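Local coordinates for CYCLIN domain-containing protein (Chaetomium thermophilum, PDB 6Z3U), which probably regulates a cyclin-dependent kinase as the cyclin H-type subunit of the CDK-activating kinase (CAK) complex, at residues P132-L137 / W366-L371; S154-T159 / E166-G171; R254-T259 / D316-T321; M240-S245 / G320-C325; E86-T91 / E338-K343. All blocks are in the same frame, centred on the assembly; numbering follows the deposited sequence.

Interaction 1: P132-L137 / W366-L371; sequences PQEMLL and WNLVEL
L368 extends from helix 368-380 against helix 132-146, and its CD1 methyl meets both E134 and M135. CD1 reaches the CB of E134 at 3.7 Å and the terminal methyl of M135, CE, at 3.2 Å; at this resolution the second value shows contact and no more. The M135 chain bends twice to make that meeting (chi2 -61°, chi3 95°), curling CE toward L368 so that the two side chains cross obliquely. Through these atoms the late helix 368-380 is laid on the third long helix of the first cyclin box, whose segment here opens with P132. The proline is met by W366: CH2, on the benzo rim of the indole, lies 3.8 Å from CD of P132, the ring slanting past the pyrrolidine. With CG anti to its backbone N (chi1 -157°), W366 carries its benzo end to P132; R361 makes a cation-pi contact with the indole. The carboxylate of E134 pairs with R162. On the other segment, N367 holds the N-cap position, its OD1 accepting from E370 N at 3.2 Å, with the donor standing well above the amide carbonyl plane.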
# COMPACT_ATOMS: atom_id res chain seq x y z
N PRO A 132 24.53 0.15 -9.82
CA PRO A 132 23.76 -0.91 -9.14
C PRO A 132 24.26 -1.21 -7.73
O PRO A 132 23.47 -1.67 -6.90
CB PRO A 132 23.93 -2.13 -10.06
CG PRO A 132 25.18 -1.86 -10.82
CD PRO A 132 25.25 -0.37 -11.00
N GLN A 133 25.54 -0.97 -7.44
CA GLN A 133 26.04 -1.20 -6.09
C GLN A 133 25.32 -0.31 -5.08
O GLN A 133 25.11 -0.72 -3.93
CB GLN A 133 27.54 -0.95 -6.05
CG GLN A 133 28.22 -1.44 -4.78
CD GLN A 133 28.53 -2.93 -4.84
OE1 GLN A 133 29.15 -3.41 -5.79
NE2 GLN A 133 28.09 -3.66 -3.82
N GLU A 134 24.94 0.90 -5.49
CA GLU A 134 24.24 1.84 -4.62
C GLU A 134 22.73 1.62 -4.65
O GLU A 134 22.09 1.58 -3.59
CB GLU A 134 24.58 3.27 -5.03
CG GLU A 134 26.06 3.62 -4.93
CD GLU A 134 26.59 3.55 -3.51
OE1 GLU A 134 27.10 2.47 -3.12
OE2 GLU A 134 26.46 4.55 -2.77
N MET A 135 22.15 1.49 -5.84
CA MET A 135 20.71 1.25 -5.94
C MET A 135 20.29 0.01 -5.17
O MET A 135 19.12 -0.10 -4.78
CB MET A 135 20.30 1.12 -7.41
CG MET A 135 20.47 2.38 -8.24
SD MET A 135 19.49 3.79 -7.67
CE MET A 135 20.68 4.62 -6.63
N LEU A 136 21.20 -0.93 -4.94
CA LEU A 136 20.88 -2.10 -4.13
C LEU A 136 20.44 -1.69 -2.73
O LEU A 136 19.41 -2.15 -2.23
CB LEU A 136 22.09 -3.03 -4.07
CG LEU A 136 21.98 -4.33 -3.27
CD1 LEU A 136 23.01 -5.33 -3.77
CD2 LEU A 136 22.17 -4.09 -1.78
N LEU A 137 21.22 -0.81 -2.09
CA LEU A 137 20.86 -0.34 -0.75
C LEU A 137 19.60 0.51 -0.78
O LEU A 137 18.78 0.45 0.13
CB LEU A 137 22.02 0.43 -0.15
CG LEU A 137 23.13 -0.42 0.48
CD1 LEU A 137 24.38 0.41 0.71
CD2 LEU A 137 22.63 -1.01 1.79
N TRP A 366 26.80 8.80 -12.28
CA TRP A 366 27.25 7.68 -11.45
C TRP A 366 27.35 8.10 -9.99
O TRP A 366 27.02 7.32 -9.09
CB TRP A 366 28.59 7.16 -11.95
CG TRP A 366 28.86 5.73 -11.56
CD1 TRP A 366 29.67 5.29 -10.56
CD2 TRP A 366 28.31 4.56 -12.18
NE1 TRP A 366 29.67 3.92 -10.52
CE2 TRP A 366 28.84 3.45 -11.51
CE3 TRP A 366 27.43 4.35 -13.25
CZ2 TRP A 366 28.51 2.14 -11.85
CZ3 TRP A 366 27.10 3.05 -13.59
CH2 TRP A 366 27.65 1.96 -12.90
N ASN A 367 27.80 9.32 -9.73
CA ASN A 367 27.92 9.84 -8.36
C ASN A 367 26.57 10.43 -7.97
O ASN A 367 26.23 11.55 -8.36
CB ASN A 367 29.03 10.87 -8.26
CG ASN A 367 29.35 11.24 -6.82
OD1 ASN A 367 28.48 11.19 -5.95
ND2 ASN A 367 30.60 11.60 -6.57
N LEU A 368 25.79 9.67 -7.19
CA LEU A 368 24.45 10.10 -6.83
C LEU A 368 24.49 11.35 -5.96
O LEU A 368 23.66 12.26 -6.13
CB LEU A 368 23.73 8.97 -6.10
CG LEU A 368 23.68 7.64 -6.86
CD1 LEU A 368 23.20 6.53 -5.95
CD2 LEU A 368 22.80 7.76 -8.10
N VAL A 369 25.42 11.41 -5.01
CA VAL A 369 25.50 12.58 -4.13
C VAL A 369 25.77 13.84 -4.94
O VAL A 369 25.24 14.91 -4.64
CB VAL A 369 26.58 12.36 -3.05
CG1 VAL A 369 26.74 13.62 -2.21
CG2 VAL A 369 26.22 11.17 -2.19
N GLU A 370 26.62 13.74 -5.97
CA GLU A 370 26.88 14.90 -6.82
C GLU A 370 25.69 15.19 -7.72
O GLU A 370 25.30 16.35 -7.89
CB GLU A 370 28.14 14.68 -7.65
CG GLU A 370 29.44 14.78 -6.86
CD GLU A 370 29.68 16.16 -6.27
OE1 GLU A 370 29.62 16.30 -5.03
OE2 GLU A 370 29.94 17.10 -7.05
N LEU A 371 25.10 14.15 -8.31
CA LEU A 371 23.89 14.34 -9.11
C LEU A 371 22.83 15.09 -8.31
O LEU A 371 22.18 16.01 -8.83
CB LEU A 371 23.35 12.99 -9.58
CG LEU A 371 22.56 12.96 -10.89
CD1 LEU A 371 21.80 11.63 -11.02
CD2 LEU A 371 21.60 14.13 -11.01

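Interaction 2: S154-T159 / E166-G171; sequences SDFAKT and EEILAG
The CD1 methyl of I168 carries this contact almost alone, lying in the plane of the F156 ring at its edge. It is 3.9 Å from CD2 and 4.0 Å from CE2 of F156, so it faces the bond between those two ring atoms. The CB of A157 is a looser neighbour of the same methyl, 4.4 Å from I168 CD1. Both sides aim their CB atoms at each other, and the nearest backbone pair, A157 and I168, stands 8.0 Å apart between CA atoms, a separation spanned by the extended isoleucine branch (chi2 173°). The two helices belong to the first cyclin box: helix 153-159 probably corresponds to the short fourth helix of the five-helix cyclin fold, and helix 166-169 to the start of the fifth. Further out, aromatic neighbours fix the phenylalanine, since F160 stacks on F156 and F141 meets it edge-to-face. L137 and L140 of helix 132-146 add aliphatic contacts to the same ring. The backbone behind the ring is tied as well, for T159 OG1 donates to F156 O at 2.7 Å, tilted 29° from the carbonyl plane. I153, at the start of the helix that carries F156, also packs on I168, while the adjacent L169 touches K131 of the kinase chain.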
# COMPACT_ATOMS: atom_id res chain seq x y z
N SER A 154 20.17 6.81 9.60
CA SER A 154 21.41 6.55 10.32
C SER A 154 21.47 5.11 10.82
O SER A 154 22.51 4.45 10.73
CB SER A 154 21.56 7.53 11.49
OG SER A 154 20.51 7.35 12.43
N ASP A 155 20.35 4.60 11.34
CA ASP A 155 20.32 3.21 11.79
C ASP A 155 20.40 2.25 10.62
O ASP A 155 21.05 1.20 10.71
CB ASP A 155 19.05 2.95 12.61
CG ASP A 155 19.02 3.72 13.91
OD1 ASP A 155 20.10 4.06 14.44
OD2 ASP A 155 17.90 4.00 14.41
N PHE A 156 19.74 2.58 9.51
CA PHE A 156 19.81 1.74 8.32
C PHE A 156 21.25 1.64 7.81
O PHE A 156 21.71 0.56 7.43
CB PHE A 156 18.89 2.28 7.23
CG PHE A 156 18.83 1.42 6.00
CD1 PHE A 156 17.83 0.47 5.85
CD2 PHE A 156 19.77 1.56 4.99
CE1 PHE A 156 17.78 -0.32 4.72
CE2 PHE A 156 19.72 0.77 3.86
CZ PHE A 156 18.72 -0.17 3.73
N ALA A 157 21.97 2.76 7.79
CA ALA A 157 23.35 2.75 7.34
C ALA A 157 24.24 1.95 8.29
O ALA A 157 25.19 1.30 7.85
CB ALA A 157 23.87 4.18 7.19
N LYS A 158 23.95 2.00 9.59
CA LYS A 158 24.70 1.20 10.56
C LYS A 158 24.67 -0.27 10.19
O LYS A 158 25.72 -0.92 10.10
CB LYS A 158 24.11 1.39 11.96
CG LYS A 158 25.14 1.55 13.06
CD LYS A 158 24.54 1.88 14.44
CE LYS A 158 23.46 0.89 14.94
NZ LYS A 158 22.26 0.69 14.08
N THR A 159 23.48 -0.82 9.97
CA THR A 159 23.34 -2.26 9.76
C THR A 159 24.13 -2.73 8.55
O THR A 159 24.54 -3.90 8.50
CB THR A 159 21.87 -2.63 9.62
OG1 THR A 159 21.31 -1.93 8.50
CG2 THR A 159 21.10 -2.25 10.88
N GLU A 166 24.00 9.85 3.69
CA GLU A 166 23.53 10.63 2.56
C GLU A 166 23.76 9.92 1.23
O GLU A 166 23.07 10.22 0.25
CB GLU A 166 24.22 12.00 2.53
CG GLU A 166 25.74 11.95 2.51
CD GLU A 166 26.36 12.22 3.87
OE1 GLU A 166 27.40 12.90 3.92
OE2 GLU A 166 25.79 11.76 4.88
N GLU A 167 24.70 8.98 1.17
CA GLU A 167 24.93 8.25 -0.07
C GLU A 167 23.72 7.41 -0.46
O GLU A 167 23.51 7.14 -1.64
CB GLU A 167 26.17 7.36 0.08
CG GLU A 167 27.48 8.15 0.10
CD GLU A 167 28.68 7.30 0.46
OE1 GLU A 167 28.60 6.53 1.44
OE2 GLU A 167 29.72 7.40 -0.23
N ILE A 168 22.92 6.99 0.52
CA ILE A 168 21.74 6.18 0.25
C ILE A 168 20.54 7.05 -0.10
O ILE A 168 19.75 6.71 -0.99
CB ILE A 168 21.44 5.27 1.46
CG1 ILE A 168 22.64 4.35 1.74
CG2 ILE A 168 20.19 4.45 1.22
CD1 ILE A 168 22.52 3.53 3.01
N LEU A 169 20.37 8.18 0.60
CA LEU A 169 19.22 9.04 0.34
C LEU A 169 19.26 9.63 -1.07
O LEU A 169 18.21 9.89 -1.66
CB LEU A 169 19.17 10.17 1.37
CG LEU A 169 19.02 9.76 2.83
CD1 LEU A 169 19.06 10.99 3.72
CD2 LEU A 169 17.73 8.98 3.05
N ALA A 170 20.46 9.84 -1.61
CA ALA A 170 20.58 10.48 -2.92
C ALA A 170 19.84 9.73 -4.01
O ALA A 170 19.47 10.33 -5.02
CB ALA A 170 22.06 10.61 -3.30
N GLY A 171 19.61 8.43 -3.83
CA GLY A 171 18.96 7.63 -4.84
C GLY A 171 17.51 7.33 -4.54
O GLY A 171 16.82 6.73 -5.37

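Interaction 3: R254-T259 / D316-T321; sequences RLIQDT and DKVLGT
Beside the I256–L319 contact, two residues before the leucine, the carbonyl O of K317 is gripped twice by T321: by its backbone N at 3.0 Å and by OG1 at 2.8 Å. The two donors approach from opposite faces of the carbonyl plane, which binds the threonine hydroxyl to its own helix. No hydrogen bond crosses the contact, and its centre is apolar. CD1 of I256 lies 3.5 Å from CD2 of L319, the side chains sliding past each other in opposite directions on nearly antiparallel helices (162°). The amide end of Q257 crosses L319 at about a right angle, NE2 standing 3.7 Å from CD1 of L319. Both helices are part of the C-terminal cyclin box, and V318, more distant from I256, also packs on L58 of the RING-type protein chain. R254 and D258 form a salt bridge along their own helix. The segments are therefore held by van der Waals contact of I256, V318 and L319, with the Q257 amide alongside and no directional polar bond.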
# COMPACT_ATOMS: atom_id res chain seq x y z
N ARG A 254 -4.20 -31.07 -7.50
CA ARG A 254 -5.43 -31.30 -6.75
C ARG A 254 -6.22 -30.01 -6.56
O ARG A 254 -7.43 -29.96 -6.81
CB ARG A 254 -5.11 -31.93 -5.39
CG ARG A 254 -6.32 -32.18 -4.50
CD ARG A 254 -7.42 -32.94 -5.22
NE ARG A 254 -8.50 -33.32 -4.32
CZ ARG A 254 -8.47 -34.39 -3.52
NH1 ARG A 254 -9.51 -34.65 -2.73
NH2 ARG A 254 -7.41 -35.18 -3.49
N LEU A 255 -5.53 -28.95 -6.14
CA LEU A 255 -6.21 -27.69 -5.85
C LEU A 255 -6.86 -27.11 -7.10
O LEU A 255 -7.99 -26.61 -7.05
CB LEU A 255 -5.21 -26.71 -5.24
CG LEU A 255 -5.74 -25.55 -4.40
CD1 LEU A 255 -6.77 -26.03 -3.39
CD2 LEU A 255 -4.58 -24.86 -3.69
N ILE A 256 -6.16 -27.17 -8.24
CA ILE A 256 -6.71 -26.63 -9.48
C ILE A 256 -7.89 -27.46 -9.95
O ILE A 256 -8.90 -26.92 -10.41
CB ILE A 256 -5.61 -26.54 -10.56
CG1 ILE A 256 -4.48 -25.63 -10.08
CG2 ILE A 256 -6.20 -26.02 -11.87
CD1 ILE A 256 -3.28 -25.61 -11.01
N GLN A 257 -7.79 -28.79 -9.86
CA GLN A 257 -8.88 -29.64 -10.31
C GLN A 257 -10.14 -29.38 -9.50
O GLN A 257 -11.25 -29.32 -10.05
CB GLN A 257 -8.49 -31.12 -10.20
CG GLN A 257 -7.34 -31.57 -11.09
CD GLN A 257 -7.59 -31.38 -12.57
OE1 GLN A 257 -8.73 -31.44 -13.03
NE2 GLN A 257 -6.52 -31.15 -13.32
N ASP A 258 -10.00 -29.22 -8.18
CA ASP A 258 -11.16 -29.08 -7.31
C ASP A 258 -11.96 -27.83 -7.64
O ASP A 258 -13.19 -27.88 -7.79
CB ASP A 258 -10.71 -29.06 -5.84
CG ASP A 258 -10.50 -30.45 -5.27
OD1 ASP A 258 -10.61 -31.44 -6.03
OD2 ASP A 258 -10.23 -30.55 -4.06
N THR A 259 -11.29 -26.68 -7.76
CA THR A 259 -12.01 -25.42 -7.94
C THR A 259 -12.75 -25.39 -9.27
O THR A 259 -13.87 -24.87 -9.35
CB THR A 259 -11.04 -24.24 -7.85
OG1 THR A 259 -10.08 -24.33 -8.90
CG2 THR A 259 -10.33 -24.25 -6.51
N ASP A 316 -7.62 -25.88 -18.55
CA ASP A 316 -6.43 -26.31 -19.29
C ASP A 316 -5.50 -25.13 -19.57
O ASP A 316 -4.27 -25.29 -19.55
CB ASP A 316 -6.85 -26.99 -20.60
CG ASP A 316 -7.57 -28.30 -20.38
OD1 ASP A 316 -7.39 -28.91 -19.30
OD2 ASP A 316 -8.31 -28.74 -21.28
N LYS A 317 -6.06 -23.95 -19.82
CA LYS A 317 -5.21 -22.78 -20.06
C LYS A 317 -4.51 -22.32 -18.79
O LYS A 317 -3.38 -21.81 -18.86
CB LYS A 317 -6.04 -21.63 -20.65
CG LYS A 317 -5.21 -20.43 -21.08
CD LYS A 317 -4.26 -20.74 -22.23
CE LYS A 317 -3.53 -19.50 -22.70
NZ LYS A 317 -2.48 -19.07 -21.73
N VAL A 318 -5.15 -22.47 -17.63
CA VAL A 318 -4.49 -22.14 -16.38
C VAL A 318 -3.37 -23.13 -16.10
O VAL A 318 -2.24 -22.74 -15.77
CB VAL A 318 -5.51 -22.09 -15.23
CG1 VAL A 318 -4.82 -22.25 -13.88
CG2 VAL A 318 -6.30 -20.79 -15.27
N LEU A 319 -3.65 -24.42 -16.24
CA LEU A 319 -2.63 -25.44 -16.02
C LEU A 319 -1.43 -25.21 -16.95
O LEU A 319 -0.28 -25.37 -16.53
CB LEU A 319 -3.21 -26.83 -16.23
CG LEU A 319 -4.03 -27.38 -15.06
CD1 LEU A 319 -4.78 -28.64 -15.47
CD2 LEU A 319 -3.13 -27.67 -13.87
N GLY A 320 -1.69 -24.86 -18.20
CA GLY A 320 -0.60 -24.55 -19.11
C GLY A 320 0.20 -23.34 -18.67
O GLY A 320 1.42 -23.29 -18.85
N THR A 321 -0.48 -22.34 -18.10
CA THR A 321 0.22 -21.16 -17.62
C THR A 321 1.09 -21.48 -16.41
O THR A 321 2.24 -21.02 -16.33
CB THR A 321 -0.79 -20.06 -17.27
OG1 THR A 321 -1.60 -19.76 -18.41
CG2 THR A 321 -0.07 -18.79 -16.82

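Interaction 4: M240-S245 / G320-C325; sequences MLAALS and GTIEAC
Helices 236-247 and 313-330 come closest where A242 faces I322, their CA atoms only 5.5 Å apart. The short segments here run 8.7 Å from axis to axis and cross at -68°, a steep helix-helix packing inside the second cyclin box. Such an approach is consistent with the small side chain of A242, whose backbone meets a side chain directly: CG2 of I322 sits 3.8 Å from the CA of A242. The isoleucine straddles two residues of the partner helix. While CG2 covers A242, its other branch folds over (chi2 -61°) and brings CD1 to the CB of L241 at 4.1 Å, the leucine CD1 being equally near. An alanine in place of I322 would remove both branches and would probably leave a gap over A242 and L241, weakening the hold between the two helices. The surroundings extend the contact: L241 packs on L58 of the RING-type protein chain, and F234 touches C325 from a loop. Polar ties flank the apolar centre, with S245 O accepting from R326 NH2 and E323 forming a salt bridge with R249. One turn on from I322, C325 swings its sulfur anti to the backbone N (chi1 -179°), which sets SG 3.5 Å from the CB of A242.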
# COMPACT_ATOMS: atom_id res chain seq x y z
N MET A 240 2.49 -18.60 -7.04
CA MET A 240 2.33 -19.38 -5.81
C MET A 240 2.05 -20.84 -6.13
O MET A 240 2.67 -21.74 -5.55
CB MET A 240 1.22 -18.78 -4.96
CG MET A 240 0.88 -19.58 -3.72
SD MET A 240 -0.37 -20.84 -4.02
CE MET A 240 0.35 -22.25 -3.20
N LEU A 241 1.11 -21.10 -7.03
CA LEU A 241 0.82 -22.48 -7.42
C LEU A 241 2.02 -23.15 -8.06
O LEU A 241 2.23 -24.36 -7.89
CB LEU A 241 -0.38 -22.52 -8.37
CG LEU A 241 -1.74 -22.16 -7.76
CD1 LEU A 241 -2.76 -21.89 -8.85
CD2 LEU A 241 -2.24 -23.27 -6.84
N ALA A 242 2.84 -22.38 -8.79
CA ALA A 242 4.01 -22.96 -9.44
C ALA A 242 5.04 -23.41 -8.42
O ALA A 242 5.60 -24.51 -8.53
CB ALA A 242 4.62 -21.96 -10.41
N ALA A 243 5.31 -22.58 -7.40
CA ALA A 243 6.25 -22.98 -6.36
C ALA A 243 5.74 -24.20 -5.60
O ALA A 243 6.52 -25.08 -5.23
CB ALA A 243 6.49 -21.82 -5.40
N LEU A 244 4.42 -24.26 -5.36
CA LEU A 244 3.85 -25.45 -4.72
C LEU A 244 3.91 -26.65 -5.66
O LEU A 244 4.15 -27.78 -5.21
CB LEU A 244 2.41 -25.16 -4.29
CG LEU A 244 1.61 -26.34 -3.74
CD1 LEU A 244 2.28 -26.94 -2.51
CD2 LEU A 244 0.19 -25.91 -3.41
N SER A 245 3.68 -26.43 -6.96
CA SER A 245 3.77 -27.52 -7.92
C SER A 245 5.17 -28.12 -7.94
O SER A 245 5.32 -29.33 -8.14
CB SER A 245 3.39 -27.03 -9.31
OG SER A 245 3.26 -28.11 -10.22
N GLY A 320 -1.69 -24.86 -18.20
CA GLY A 320 -0.60 -24.55 -19.11
C GLY A 320 0.20 -23.34 -18.67
O GLY A 320 1.42 -23.29 -18.85
N THR A 321 -0.48 -22.34 -18.10
CA THR A 321 0.22 -21.16 -17.62
C THR A 321 1.09 -21.48 -16.41
O THR A 321 2.24 -21.02 -16.33
CB THR A 321 -0.79 -20.06 -17.27
OG1 THR A 321 -1.60 -19.76 -18.41
CG2 THR A 321 -0.07 -18.79 -16.82
N ILE A 322 0.57 -22.26 -15.46
CA ILE A 322 1.37 -22.64 -14.30
C ILE A 322 2.58 -23.46 -14.74
O ILE A 322 3.68 -23.30 -14.19
CB ILE A 322 0.51 -23.42 -13.29
CG1 ILE A 322 -0.74 -22.63 -12.90
CG2 ILE A 322 1.33 -23.75 -12.05
CD1 ILE A 322 -0.46 -21.31 -12.24
N GLU A 323 2.40 -24.34 -15.73
CA GLU A 323 3.52 -25.15 -16.20
C GLU A 323 4.59 -24.27 -16.83
O GLU A 323 5.79 -24.53 -16.68
CB GLU A 323 3.02 -26.19 -17.20
CG GLU A 323 3.94 -27.40 -17.37
CD GLU A 323 4.13 -28.17 -16.08
OE1 GLU A 323 5.28 -28.59 -15.80
OE2 GLU A 323 3.14 -28.36 -15.34
N ALA A 324 4.18 -23.22 -17.55
CA ALA A 324 5.15 -22.27 -18.08
C ALA A 324 5.89 -21.56 -16.96
O ALA A 324 7.11 -21.37 -17.03
CB ALA A 324 4.44 -21.26 -18.99
N CYS A 325 5.17 -21.16 -15.91
CA CYS A 325 5.82 -20.56 -14.75
C CYS A 325 6.67 -21.59 -14.00
O CYS A 325 7.74 -21.26 -13.49
CB CYS A 325 4.77 -19.96 -13.82
SG CYS A 325 5.45 -19.15 -12.35

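Interaction 5: E86-T91 / E338-K343; sequences ELLLVT and EHWNNK
W340 lays its indole against T91 and L88 on helix 83-103, the long first helix of the N-terminal cyclin box, from the loop that links helices 313-330 and 343-358. At the start of the side chain, CB points toward that helix, and CG stands anti to the carbonyl carbon (chi1 -61°), sending the ring outward from the loop. On the pyrrole side NE1 is spent on a hydrogen bond to E332 OE2. Beyond it the benzo ring does the touching: CZ2 and CH2 of W340 each lie 3.5 Å from CG2 of T91. That methyl is over one face, 3.8 Å from the centroid of the six-membered ring and 30° off its normal, which makes it a CH-pi contact. CZ3 of W340 meets L88 differently, at the ring edge and near its plane, with CD2 of L88 3.9 Å away. Over the opposite face, toward its rim, lies CD2 of H339. Replacing W340 by a serine would probably strip T91 of its CH-pi partner and leave E332 without the indole N-H. The threonine is turned so that its methyl, not its hydroxyl, faces the ring: OG1 of T91 donates back to L87 O at 3.0 Å, while T91 N reaches the same oxygen from the other face of the carbonyl.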
# COMPACT_ATOMS: atom_id res chain seq x y z
N GLU A 86 24.15 -6.75 -19.24
CA GLU A 86 23.44 -5.83 -18.36
C GLU A 86 22.47 -6.59 -17.46
O GLU A 86 22.43 -6.37 -16.25
CB GLU A 86 22.70 -4.79 -19.21
CG GLU A 86 22.72 -3.38 -18.65
CD GLU A 86 22.11 -2.36 -19.60
OE1 GLU A 86 22.78 -2.01 -20.60
OE2 GLU A 86 20.97 -1.91 -19.35
N LEU A 87 21.69 -7.50 -18.05
CA LEU A 87 20.75 -8.31 -17.28
C LEU A 87 21.47 -9.25 -16.32
O LEU A 87 20.91 -9.61 -15.28
CB LEU A 87 19.85 -9.10 -18.23
CG LEU A 87 18.74 -9.95 -17.62
CD1 LEU A 87 17.87 -9.13 -16.70
CD2 LEU A 87 17.91 -10.58 -18.73
N LEU A 88 22.69 -9.67 -16.67
CA LEU A 88 23.43 -10.58 -15.80
C LEU A 88 23.82 -9.89 -14.49
O LEU A 88 23.74 -10.50 -13.42
CB LEU A 88 24.67 -11.10 -16.53
CG LEU A 88 25.18 -12.49 -16.14
CD1 LEU A 88 26.27 -12.94 -17.10
CD2 LEU A 88 25.70 -12.51 -14.71
N LEU A 89 24.25 -8.63 -14.56
CA LEU A 89 24.61 -7.92 -13.34
C LEU A 89 23.39 -7.65 -12.48
O LEU A 89 23.47 -7.68 -11.24
CB LEU A 89 25.33 -6.62 -13.68
CG LEU A 89 26.75 -6.73 -14.24
CD1 LEU A 89 27.36 -5.35 -14.42
CD2 LEU A 89 27.63 -7.58 -13.33
N VAL A 90 22.24 -7.38 -13.10
CA VAL A 90 21.02 -7.18 -12.33
C VAL A 90 20.69 -8.44 -11.55
O VAL A 90 20.31 -8.38 -10.37
CB VAL A 90 19.86 -6.78 -13.26
CG1 VAL A 90 18.54 -6.79 -12.50
CG2 VAL A 90 20.12 -5.41 -13.86
N THR A 91 20.83 -9.61 -12.18
CA THR A 91 20.56 -10.86 -11.48
C THR A 91 21.56 -11.09 -10.36
O THR A 91 21.19 -11.54 -9.27
CB THR A 91 20.60 -12.02 -12.48
OG1 THR A 91 19.74 -11.73 -13.59
CG2 THR A 91 20.13 -13.31 -11.82
N GLU A 338 24.08 -20.41 -3.56
CA GLU A 338 25.52 -20.53 -3.48
C GLU A 338 26.21 -20.21 -4.80
O GLU A 338 27.39 -19.83 -4.80
CB GLU A 338 25.90 -21.93 -3.02
CG GLU A 338 25.30 -22.31 -1.67
CD GLU A 338 25.29 -23.80 -1.42
OE1 GLU A 338 26.20 -24.50 -1.92
OE2 GLU A 338 24.36 -24.28 -0.73
N HIS A 339 25.51 -20.37 -5.93
CA HIS A 339 26.11 -20.06 -7.23
C HIS A 339 26.41 -18.58 -7.37
O HIS A 339 27.48 -18.20 -7.87
CB HIS A 339 25.18 -20.52 -8.35
CG HIS A 339 25.55 -19.97 -9.69
ND1 HIS A 339 26.66 -20.39 -10.40
CD2 HIS A 339 24.96 -19.02 -10.46
CE1 HIS A 339 26.73 -19.73 -11.54
NE2 HIS A 339 25.71 -18.89 -11.60
N TRP A 340 25.49 -17.72 -6.94
CA TRP A 340 25.67 -16.28 -7.06
C TRP A 340 26.52 -15.69 -5.95
O TRP A 340 26.84 -14.50 -6.00
CB TRP A 340 24.30 -15.59 -7.10
CG TRP A 340 23.46 -16.02 -8.26
CD1 TRP A 340 22.49 -16.98 -8.26
CD2 TRP A 340 23.53 -15.52 -9.60
NE1 TRP A 340 21.94 -17.10 -9.51
CE2 TRP A 340 22.56 -16.21 -10.35
CE3 TRP A 340 24.30 -14.54 -10.23
CZ2 TRP A 340 22.35 -15.96 -11.71
CZ3 TRP A 340 24.10 -14.30 -11.58
CH2 TRP A 340 23.13 -15.00 -12.30
N ASN A 341 26.89 -16.48 -4.94
CA ASN A 341 27.82 -16.06 -3.90
C ASN A 341 29.16 -16.76 -4.03
O ASN A 341 30.03 -16.58 -3.17
CB ASN A 341 27.22 -16.32 -2.51
CG ASN A 341 28.00 -15.64 -1.40
OD1 ASN A 341 28.60 -14.58 -1.60
ND2 ASN A 341 28.00 -16.25 -0.22
N ASN A 342 29.36 -17.55 -5.08
CA ASN A 342 30.60 -18.27 -5.27
C ASN A 342 31.71 -17.32 -5.69
O ASN A 342 31.52 -16.44 -6.54
CB ASN A 342 30.42 -19.37 -6.32
CG ASN A 342 31.65 -20.25 -6.48
OD1 ASN A 342 32.78 -19.77 -6.41
ND2 ASN A 342 31.43 -21.54 -6.71
N LYS A 343 32.89 -17.49 -5.08
CA LYS A 343 34.02 -16.62 -5.42
C LYS A 343 34.55 -16.92 -6.81
O LYS A 343 35.06 -16.01 -7.48
CB LYS A 343 35.12 -16.80 -4.38
CG LYS A 343 35.88 -15.52 -4.05
CD LYS A 343 35.03 -14.56 -3.22
CE LYS A 343 35.77 -13.27 -2.91
NZ LYS A 343 34.90 -12.30 -2.18

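In the fold
The five contacts fall into two groups on an all-helical chain. Interactions 1 and 2, with centres about 11 Å apart, touch on the first cyclin box. Interactions 3 and 4, about 9 Å between centres, share G320 and T321 of helix 313-330 in the C-terminal box; interaction 1 lies about 44 Å from interaction 3, centre to centre. Interaction 5 sits about 19 Å from interaction 1 and 24 Å from interaction 4, again between centres. Along the chain, interaction 2 closes before interactions 3 and 4 open, and both of these end on helix 313-330. Interactions 1 and 5 alternate their segments, so residues after the second box return to pack on the first, joining the two repeats.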